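Local coordinates for solute-binding protein (Thermoactinomyces vulgaris, PDB 2ZYO) that binds maltotetraose and probably serves carbohydrate uptake as the solute-binding component of a cyclo/maltodextrin transport system, at residues 21-26 / 34-39; 41-44 / 50-53; 361-366 / 386-391. All coordinates share one frame; numbering follows the deposited sequence.

Contact 1: 21-26 / 34-39; sequences LVVWEN and NNTKKW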
loop_
_atom_site.group_PDB
_atom_site.type_symbol
_atom_site.label_atom_id
_atom_site.label_comp_id
_atom_site.label_asym_id
_atom_site.label_seq_id
_atom_site.Cartn_x
_atom_site.Cartn_y
_atom_site.Cartn_z
ATOM N N LEU A 21 24.820 11.162 -10.643
ATOM C CA LEU A 21 23.473 11.278 -10.114
ATOM C C LEU A 21 23.444 10.510 -8.804
ATOM O O LEU A 21 24.175 9.532 -8.642
ATOM C CB LEU A 21 22.450 10.716 -11.106
ATOM C CG LEU A 21 22.310 11.495 -12.422
ATOM C CD1 LEU A 21 21.554 10.682 -13.464
ATOM C CD2 LEU A 21 21.645 12.856 -12.200
ATOM N N VAL A 22 22.621 10.968 -7.867
ATOM C CA VAL A 22 22.532 10.342 -6.549
ATOM C C VAL A 22 21.148 9.730 -6.358
ATOM O O VAL A 22 20.135 10.355 -6.673
ATOM C CB VAL A 22 22.851 11.346 -5.407
ATOM C CG1 VAL A 22 22.779 10.668 -4.040
ATOM C CG2 VAL A 22 24.231 11.973 -5.604
ATOM N N VAL A 23 21.128 8.503 -5.842
ATOM C CA VAL A 23 19.896 7.763 -5.609
ATOM C C VAL A 23 19.891 7.295 -4.157
ATOM O O VAL A 23 20.884 6.743 -3.689
ATOM C CB VAL A 23 19.805 6.536 -6.554
ATOM C CG1 VAL A 23 18.635 5.645 -6.197
ATOM C CG2 VAL A 23 19.697 6.979 -8.013
ATOM N N TRP A 24 18.790 7.533 -3.445
ATOM C CA TRP A 24 18.618 6.983 -2.098
ATOM C C TRP A 24 17.721 5.755 -2.149
ATOM O O TRP A 24 16.621 5.806 -2.702
ATOM C CB TRP A 24 18.020 8.010 -1.134
ATOM C CG TRP A 24 18.913 9.166 -0.788
ATOM C CD1 TRP A 24 20.252 9.282 -1.035
ATOM C CD2 TRP A 24 18.528 10.359 -0.100
ATOM N NE1 TRP A 24 20.718 10.487 -0.564
ATOM C CE2 TRP A 24 19.682 11.164 0.022
ATOM C CE3 TRP A 24 17.314 10.830 0.419
ATOM C CZ2 TRP A 24 19.659 12.416 0.642
ATOM C CZ3 TRP A 24 17.292 12.076 1.037
ATOM C CH2 TRP A 24 18.457 12.855 1.140
ATOM N N GLU A 25 18.195 4.659 -1.566
ATOM C CA GLU A 25 17.451 3.405 -1.551
ATOM C C GLU A 25 17.405 2.806 -0.144
ATOM O O GLU A 25 18.311 3.030 0.665
ATOM C CB GLU A 25 18.053 2.410 -2.554
ATOM C CG GLU A 25 17.325 1.063 -2.675
ATOM C CD GLU A 25 15.867 1.198 -3.084
ATOM O OE1 GLU A 25 15.566 0.976 -4.273
ATOM O OE2 GLU A 25 15.022 1.528 -2.224
ATOM N N ASN A 26 16.340 2.049 0.121
ATOM C CA ASN A 26 16.086 1.401 1.412
ATOM C C ASN A 26 17.330 0.839 2.093
ATOM O O ASN A 26 18.070 0.054 1.504
ATOM C CB ASN A 26 15.042 0.292 1.238
ATOM C CG ASN A 26 14.521 -0.242 2.562
ATOM O OD1 ASN A 26 14.842 0.279 3.630
ATOM N ND2 ASN A 26 13.700 -1.282 2.492
ATOM N N ASN A 34 20.667 -3.743 -3.092
ATOM C CA ASN A 34 21.569 -4.334 -4.078
ATOM C C ASN A 34 20.980 -4.409 -5.489
ATOM O O ASN A 34 21.717 -4.294 -6.468
ATOM C CB ASN A 34 22.072 -5.701 -3.611
ATOM C CG ASN A 34 22.824 -5.628 -2.290
ATOM O OD1 ASN A 34 23.427 -4.605 -1.953
ATOM N ND2 ASN A 34 22.791 -6.718 -1.536
ATOM N N ASN A 35 19.663 -4.590 -5.595
ATOM C CA ASN A 35 19.007 -4.553 -6.904
ATOM C C ASN A 35 19.123 -3.178 -7.553
ATOM O O ASN A 35 19.414 -3.067 -8.748
ATOM C CB ASN A 35 17.535 -4.965 -6.823
ATOM C CG ASN A 35 16.890 -5.055 -8.190
ATOM O OD1 ASN A 35 16.212 -4.128 -8.627
ATOM N ND2 ASN A 35 17.124 -6.163 -8.886
ATOM N N THR A 36 18.900 -2.133 -6.759
ATOM C CA THR A 36 19.066 -0.764 -7.239
ATOM C C THR A 36 20.526 -0.494 -7.594
ATOM O O THR A 36 20.809 0.139 -8.608
ATOM C CB THR A 36 18.506 0.263 -6.232
ATOM O OG1 THR A 36 17.090 0.076 -6.130
ATOM C CG2 THR A 36 18.774 1.698 -6.685
ATOM N N LYS A 37 21.447 -1.011 -6.784
ATOM C CA LYS A 37 22.875 -0.893 -7.084
ATOM C C LYS A 37 23.217 -1.564 -8.416
ATOM O O LYS A 37 24.027 -1.042 -9.185
ATOM C CB LYS A 37 23.729 -1.467 -5.947
ATOM C CG LYS A 37 23.747 -0.610 -4.682
ATOM C CD LYS A 37 24.731 -1.156 -3.652
ATOM C CE LYS A 37 24.690 -0.372 -2.343
ATOM N NZ LYS A 37 25.069 1.063 -2.476
ATOM N N LYS A 38 22.585 -2.705 -8.694
ATOM C CA LYS A 38 22.800 -3.415 -9.955
ATOM C C LYS A 38 22.391 -2.561 -11.156
ATOM O O LYS A 38 23.176 -2.369 -12.091
ATOM C CB LYS A 38 22.041 -4.749 -9.981
ATOM C CG LYS A 38 22.137 -5.475 -11.319
ATOM C CD LYS A 38 21.123 -6.600 -11.433
ATOM C CE LYS A 38 21.078 -7.162 -12.848
ATOM N NZ LYS A 38 22.363 -7.793 -13.271
ATOM N N TRP A 39 21.165 -2.050 -11.123
ATOM C CA TRP A 39 20.635 -1.312 -12.265
ATOM C C TRP A 39 21.210 0.093 -12.404
ATOM O O TRP A 39 21.386 0.576 -13.526
ATOM C CB TRP A 39 19.105 -1.365 -12.289
ATOM C CG TRP A 39 18.677 -2.758 -12.594
ATOM C CD1 TRP A 39 18.194 -3.683 -11.714
ATOM C CD2 TRP A 39 18.779 -3.420 -13.858
ATOM N NE1 TRP A 39 17.960 -4.872 -12.359
ATOM C CE2 TRP A 39 18.310 -4.739 -13.678
ATOM C CE3 TRP A 39 19.207 -3.022 -15.132
ATOM C CZ2 TRP A 39 18.251 -5.663 -14.725
ATOM C CZ3 TRP A 39 19.152 -3.941 -16.171
ATOM C CH2 TRP A 39 18.677 -5.247 -15.959
#

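Contact 2: 41-44 / 50-53; sequences GEFT and QVEV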
loop_
_atom_site.group_PDB
_atom_site.type_symbol
_atom_site.label_atom_id
_atom_site.label_comp_id
_atom_site.label_asym_id
_atom_site.label_seq_id
_atom_site.Cartn_x
_atom_site.Cartn_y
_atom_site.Cartn_z
ATOM N N GLY A 41 24.273 0.550 -11.641
ATOM C CA GLY A 41 25.527 0.119 -12.260
ATOM C C GLY A 41 25.428 -0.030 -13.769
ATOM O O GLY A 41 26.329 0.396 -14.500
ATOM N N GLU A 42 24.331 -0.629 -14.232
ATOM C CA GLU A 42 24.078 -0.786 -15.669
ATOM C C GLU A 42 23.876 0.558 -16.373
ATOM O O GLU A 42 24.313 0.732 -17.510
ATOM C CB GLU A 42 22.877 -1.705 -15.927
ATOM C CG GLU A 42 23.114 -3.179 -15.582
ATOM C CD GLU A 42 24.094 -3.879 -16.519
ATOM O OE1 GLU A 42 24.248 -3.452 -17.686
ATOM O OE2 GLU A 42 24.709 -4.876 -16.087
ATOM N N PHE A 43 23.215 1.501 -15.700
ATOM C CA PHE A 43 23.057 2.856 -16.238
ATOM C C PHE A 43 24.418 3.529 -16.407
ATOM O O PHE A 43 24.684 4.152 -17.435
ATOM C CB PHE A 43 22.143 3.702 -15.343
ATOM C CG PHE A 43 21.839 5.071 -15.900
ATOM C CD1 PHE A 43 20.797 5.255 -16.803
ATOM C CD2 PHE A 43 22.588 6.178 -15.512
ATOM C CE1 PHE A 43 20.509 6.523 -17.315
ATOM C CE2 PHE A 43 22.311 7.445 -16.021
ATOM C CZ PHE A 43 21.269 7.615 -16.923
ATOM N N THR A 44 25.274 3.390 -15.397
ATOM C CA THR A 44 26.630 3.936 -15.437
ATOM C C THR A 44 27.443 3.316 -16.576
ATOM O O THR A 44 28.154 4.020 -17.300
ATOM C CB THR A 44 27.343 3.729 -14.084
ATOM O OG1 THR A 44 26.661 4.488 -13.078
ATOM C CG2 THR A 44 28.790 4.180 -14.153
ATOM N N GLN A 50 28.316 8.531 -13.310
ATOM C CA GLN A 50 28.366 7.879 -12.006
ATOM C C GLN A 50 26.977 7.911 -11.376
ATOM O O GLN A 50 26.301 8.935 -11.417
ATOM C CB GLN A 50 29.363 8.586 -11.082
ATOM C CG GLN A 50 29.510 7.927 -9.707
ATOM C CD GLN A 50 30.102 8.846 -8.652
ATOM O OE1 GLN A 50 30.744 9.852 -8.964
ATOM N NE2 GLN A 50 29.884 8.500 -7.389
ATOM N N VAL A 51 26.543 6.786 -10.816
ATOM C CA VAL A 51 25.320 6.780 -10.018
ATOM C C VAL A 51 25.638 6.258 -8.623
ATOM O O VAL A 51 25.951 5.076 -8.442
ATOM C CB VAL A 51 24.168 5.973 -10.666
ATOM C CG1 VAL A 51 22.925 6.049 -9.793
ATOM C CG2 VAL A 51 23.852 6.504 -12.057
ATOM N N GLU A 52 25.579 7.163 -7.648
ATOM C CA GLU A 52 25.828 6.817 -6.258
ATOM C C GLU A 52 24.526 6.411 -5.584
ATOM O O GLU A 52 23.580 7.198 -5.512
ATOM C CB GLU A 52 26.462 7.994 -5.513
ATOM C CG GLU A 52 26.885 7.657 -4.083
ATOM C CD GLU A 52 27.268 8.873 -3.256
ATOM O OE1 GLU A 52 26.964 10.016 -3.667
ATOM O OE2 GLU A 52 27.870 8.681 -2.179
ATOM N N VAL A 53 24.488 5.176 -5.096
ATOM C CA VAL A 53 23.341 4.668 -4.359
ATOM C C VAL A 53 23.658 4.712 -2.871
ATOM O O VAL A 53 24.563 4.016 -2.401
ATOM C CB VAL A 53 22.967 3.230 -4.790
ATOM C CG1 VAL A 53 21.733 2.749 -4.037
ATOM C CG2 VAL A 53 22.721 3.172 -6.289
HETATM O O HOH W 1 26.142 3.044 -10.435
#

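Contact 3: 361-366 / 386-391; sequences EPINNA and KIMKEK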
loop_
_atom_site.group_PDB
_atom_site.type_symbol
_atom_site.label_atom_id
_atom_site.label_comp_id
_atom_site.label_asym_id
_atom_site.label_seq_id
_atom_site.Cartn_x
_atom_site.Cartn_y
_atom_site.Cartn_z
ATOM N N GLU A 361 -5.820 7.573 13.116
ATOM C CA GLU A 361 -6.001 7.472 14.571
ATOM C C GLU A 361 -7.483 7.461 14.998
ATOM O O GLU A 361 -7.917 6.506 15.645
ATOM C CB GLU A 361 -5.200 8.559 15.307
ATOM C CG GLU A 361 -5.219 8.455 16.833
ATOM C CD GLU A 361 -4.603 9.668 17.520
ATOM O OE1 GLU A 361 -3.625 10.235 16.985
ATOM O OE2 GLU A 361 -5.097 10.053 18.601
ATOM N N PRO A 362 -8.258 8.508 14.635
ATOM C CA PRO A 362 -9.686 8.551 14.979
ATOM C C PRO A 362 -10.513 7.397 14.405
ATOM O O PRO A 362 -11.374 6.861 15.105
ATOM C CB PRO A 362 -10.159 9.885 14.385
ATOM C CG PRO A 362 -8.934 10.684 14.191
ATOM C CD PRO A 362 -7.840 9.723 13.910
ATOM N N ILE A 363 -10.266 7.016 13.152
ATOM C CA ILE A 363 -11.049 5.934 12.543
ATOM C C ILE A 363 -10.748 4.571 13.178
ATOM O O ILE A 363 -11.656 3.756 13.360
ATOM C CB ILE A 363 -10.955 5.897 10.980
ATOM C CG1 ILE A 363 -12.050 4.997 10.384
ATOM C CG2 ILE A 363 -9.574 5.459 10.502
ATOM C CD1 ILE A 363 -13.463 5.515 10.591
ATOM N N ASN A 364 -9.482 4.339 13.521
ATOM C CA ASN A 364 -9.093 3.100 14.192
ATOM C C ASN A 364 -9.626 3.038 15.617
ATOM O O ASN A 364 -10.056 1.979 16.075
ATOM C CB ASN A 364 -7.575 2.904 14.159
ATOM C CG ASN A 364 -7.052 2.629 12.760
ATOM O OD1 ASN A 364 -7.796 2.189 11.879
ATOM N ND2 ASN A 364 -5.767 2.892 12.547
ATOM N N ASN A 365 -9.606 4.177 16.309
ATOM C CA ASN A 365 -10.219 4.280 17.630
ATOM C C ASN A 365 -11.710 3.966 17.567
ATOM O O ASN A 365 -12.239 3.265 18.430
ATOM C CB ASN A 365 -9.989 5.669 18.233
ATOM C CG ASN A 365 -8.554 5.887 18.679
ATOM O OD1 ASN A 365 -7.726 4.975 18.643
ATOM N ND2 ASN A 365 -8.253 7.107 19.106
ATOM N N ALA A 366 -12.375 4.475 16.530
ATOM C CA ALA A 366 -13.784 4.177 16.283
ATOM C C ALA A 366 -14.025 2.674 16.121
ATOM O O ALA A 366 -15.012 2.146 16.628
ATOM C CB ALA A 366 -14.287 4.936 15.061
ATOM N N LYS A 386 -15.770 14.074 13.620
ATOM C CA LYS A 386 -15.612 15.326 14.366
ATOM C C LYS A 386 -14.147 15.565 14.749
ATOM O O LYS A 386 -13.627 16.672 14.582
ATOM C CB LYS A 386 -16.508 15.328 15.615
ATOM C CG LYS A 386 -16.488 16.628 16.428
ATOM C CD LYS A 386 -17.017 17.817 15.627
ATOM C CE LYS A 386 -16.954 19.110 16.433
ATOM N NZ LYS A 386 -15.562 19.498 16.817
ATOM N N ILE A 387 -13.493 14.518 15.247
ATOM C CA ILE A 387 -12.081 14.574 15.625
ATOM C C ILE A 387 -11.175 14.863 14.423
ATOM O O ILE A 387 -10.274 15.702 14.510
ATOM C CB ILE A 387 -11.644 13.278 16.362
ATOM C CG1 ILE A 387 -12.266 13.237 17.761
ATOM C CG2 ILE A 387 -10.125 13.183 16.447
ATOM C CD1 ILE A 387 -12.222 11.875 18.434
ATOM N N MET A 388 -11.431 14.182 13.306
ATOM C CA MET A 388 -10.681 14.396 12.063
ATOM C C MET A 388 -10.714 15.846 11.613
ATOM O O MET A 388 -9.675 16.440 11.320
ATOM C CB MET A 388 -11.255 13.545 10.935
ATOM C CG MET A 388 -10.973 12.081 11.043
ATOM S SD MET A 388 -11.941 11.208 9.810
ATOM C CE MET A 388 -11.925 9.573 10.537
ATOM N N LYS A 389 -11.922 16.402 11.560
ATOM C CA LYS A 389 -12.152 17.738 11.019
ATOM C C LYS A 389 -11.491 18.828 11.858
ATOM O O LYS A 389 -11.085 19.864 11.326
ATOM C CB LYS A 389 -13.651 17.994 10.854
ATOM C CG LYS A 389 -14.312 17.051 9.851
ATOM C CD LYS A 389 -15.816 17.259 9.754
ATOM C CE LYS A 389 -16.171 18.381 8.795
ATOM N NZ LYS A 389 -15.722 18.100 7.399
ATOM N N GLU A 390 -11.379 18.583 13.163
ATOM C CA GLU A 390 -10.642 19.476 14.053
ATOM C C GLU A 390 -9.140 19.377 13.787
ATOM O O GLU A 390 -8.452 20.397 13.733
ATOM C CB GLU A 390 -10.948 19.160 15.521
ATOM C CG GLU A 390 -10.447 20.220 16.502
ATOM C CD GLU A 390 -10.647 19.826 17.953
ATOM O OE1 GLU A 390 -10.056 18.813 18.387
ATOM O OE2 GLU A 390 -11.389 20.537 18.664
ATOM N N LYS A 391 -8.649 18.148 13.616
ATOM C CA LYS A 391 -7.227 17.884 13.371
ATOM C C LYS A 391 -6.743 18.402 12.017
ATOM O O LYS A 391 -5.579 18.785 11.875
ATOM C CB LYS A 391 -6.923 16.385 13.498
ATOM C CG LYS A 391 -6.910 15.847 14.933
ATOM C CD LYS A 391 -5.649 16.248 15.706
ATOM C CE LYS A 391 -4.445 15.389 15.326
ATOM N NZ LYS A 391 -3.253 15.691 16.170
HETATM O O HOH W 2 -3.905 13.070 18.057
#

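Contact 1: 21-26 / 34-39
Glu-25 OE1 has two partners: Thr-36 OG1 donates a short hydrogen bond to it, with 2.6 Å between Thr-36 OG1 and Glu-25 OE1, and Lys-126 forms a salt bridge to the same oxygen. The threonine hydroxyl meets the anti lone pair of OE1, the one directed away from OE2. On the other branch, Asn-26 N donates to Glu-25 OE2 over 2.7 Å with an angle of 159° at the hydrogen, again through an anti lone pair. The buried carboxylate thus has partners on both oxygens, which should restrict its rotation, and the ammonium of Lys-126 would be expected to stabilise its negative charge. A first torsion of -178° sets Glu-25 CG opposite the backbone N, 3.6 Å from Thr-36 OG1; the bend at chi2 (59°) then swings the carboxylate so that OE1 reaches the hydroxyl. This is how helix 30-47 docks on strand 20-25, the opening strand and helix of a beta-alpha-beta unit in a periplasmic-binding-protein fold. Thr-36 alone meets two strand residues, Val-23 and Glu-25, both of which point to the helix. While OG1 takes the carboxylate, the methyl branch Thr-36 CG2 packs against Val-23 CG1 at 4.0 Å. Trp-24, between them in sequence, points away from the helix and packs against helix 61-71.

Contact 2: 41-44 / 50-53
A small, partly buried helix-on-strand contact closes the second half of the beta-alpha-beta unit formed by strand 20-25, helix 30-47 and strand 50-55, where the chain leaves the helix and enters the second of two parallel strands. Such right-handed crossovers are the building units of the alpha/beta lobes in solute-binding proteins. The backbones come nearest at Thr-44 and Gln-50, whose CA atoms are 5.5 Å apart, and Val-51 supplies the inward-pointing side chain of the strand. Its CG2 branch is shared by two helix residues. Phe-43 CD2 lies 3.7 Å from Val-51 CG2, the two side chains crossing at about a right angle, with the methyl reaching the ring obliquely. The ring is carried to this side by a first torsion of -175°, which sets CG opposite the backbone N; the same ring makes a T-shaped (edge-to-face) pair with Phe-302. From the next helix position, Thr-44 OG1 approaches Val-51 CG2 to 3.6 Å, so a hydroxyl and an aromatic carbon both border one methyl. Both Ala-40 O and Ile-49 O lie within hydrogen-bonding reach of the hydroxyl, which has one proton to share between them. A water adds a further polar link, donating one hydrogen to Thr-44 OG1 over 3.1 Å and the other to the carbonyl oxygen Val-51 O at 2.9 Å.

Contact 3: 361-366 / 386-391
With CG opposite the carbonyl carbon (chi1 -72°) and the rest of the chain extended, Met-388 reaches across to helix 360-371 and sets its terminal methyl beside Ile-363, where Met-388 CE lies 3.8 Å from Ile-363 CB. Ile-387 turns a different branch to the partner helix: a first torsion of -71° places CG2 opposite its backbone N, and this methyl meets the ring of Pro-362, with 3.6 Å between Ile-387 CG2 and Pro-362 CG. Pro-362 is the residue most covered by the partner helix. Its CB and CG are bordered by the isoleucine methyl and by the methionine stem, Pro-362 CG being 4.0 Å from Met-388 CG, and both neighbours cross it at a slant. Were Met-388 shortened to an alanine, the space beside Pro-362 and Ile-363 would probably be left unfilled, and Leu-203 and Ile-201 would lose an apolar neighbour. At the Glu-361 end, a water donates to Glu-361 OE1 at 3.0 Å and receives a weak bond from Lys-391 NZ, bridging opposite charges that do not touch directly. The segment axes approach to 9.5 Å at 168°, nearly antiparallel. Two residues after Pro-362, Asn-364 of the glycan pocket bonds through OD1 to Phe-174 N and weakly through ND2 to a glucose; the helix pair appears to lie behind one side of the sugar site, the Ile-363 side chain being about 7 Å from a bound glucose.

From the N terminus, strand 20-25 leads into helix 30-47, and contact 1 closes the short loop between them. Contact 2 follows in series, closing the turn from the far part of that helix into strand 50-55. The two therefore share one helix and touch, with centres 8 Å apart; probable backbone bonds from Leu-21 N to Gln-50 O and Val-23 N to Glu-52 O join their strands, completing a beta-alpha-beta unit. Contact 3 closes last, pairing helix 360-371 with helix 377-394 near the C terminus. It neither encloses nor crosses the others and lies on the opposite side of the chain's centre from both, its centre 38 Å from that of contact 1.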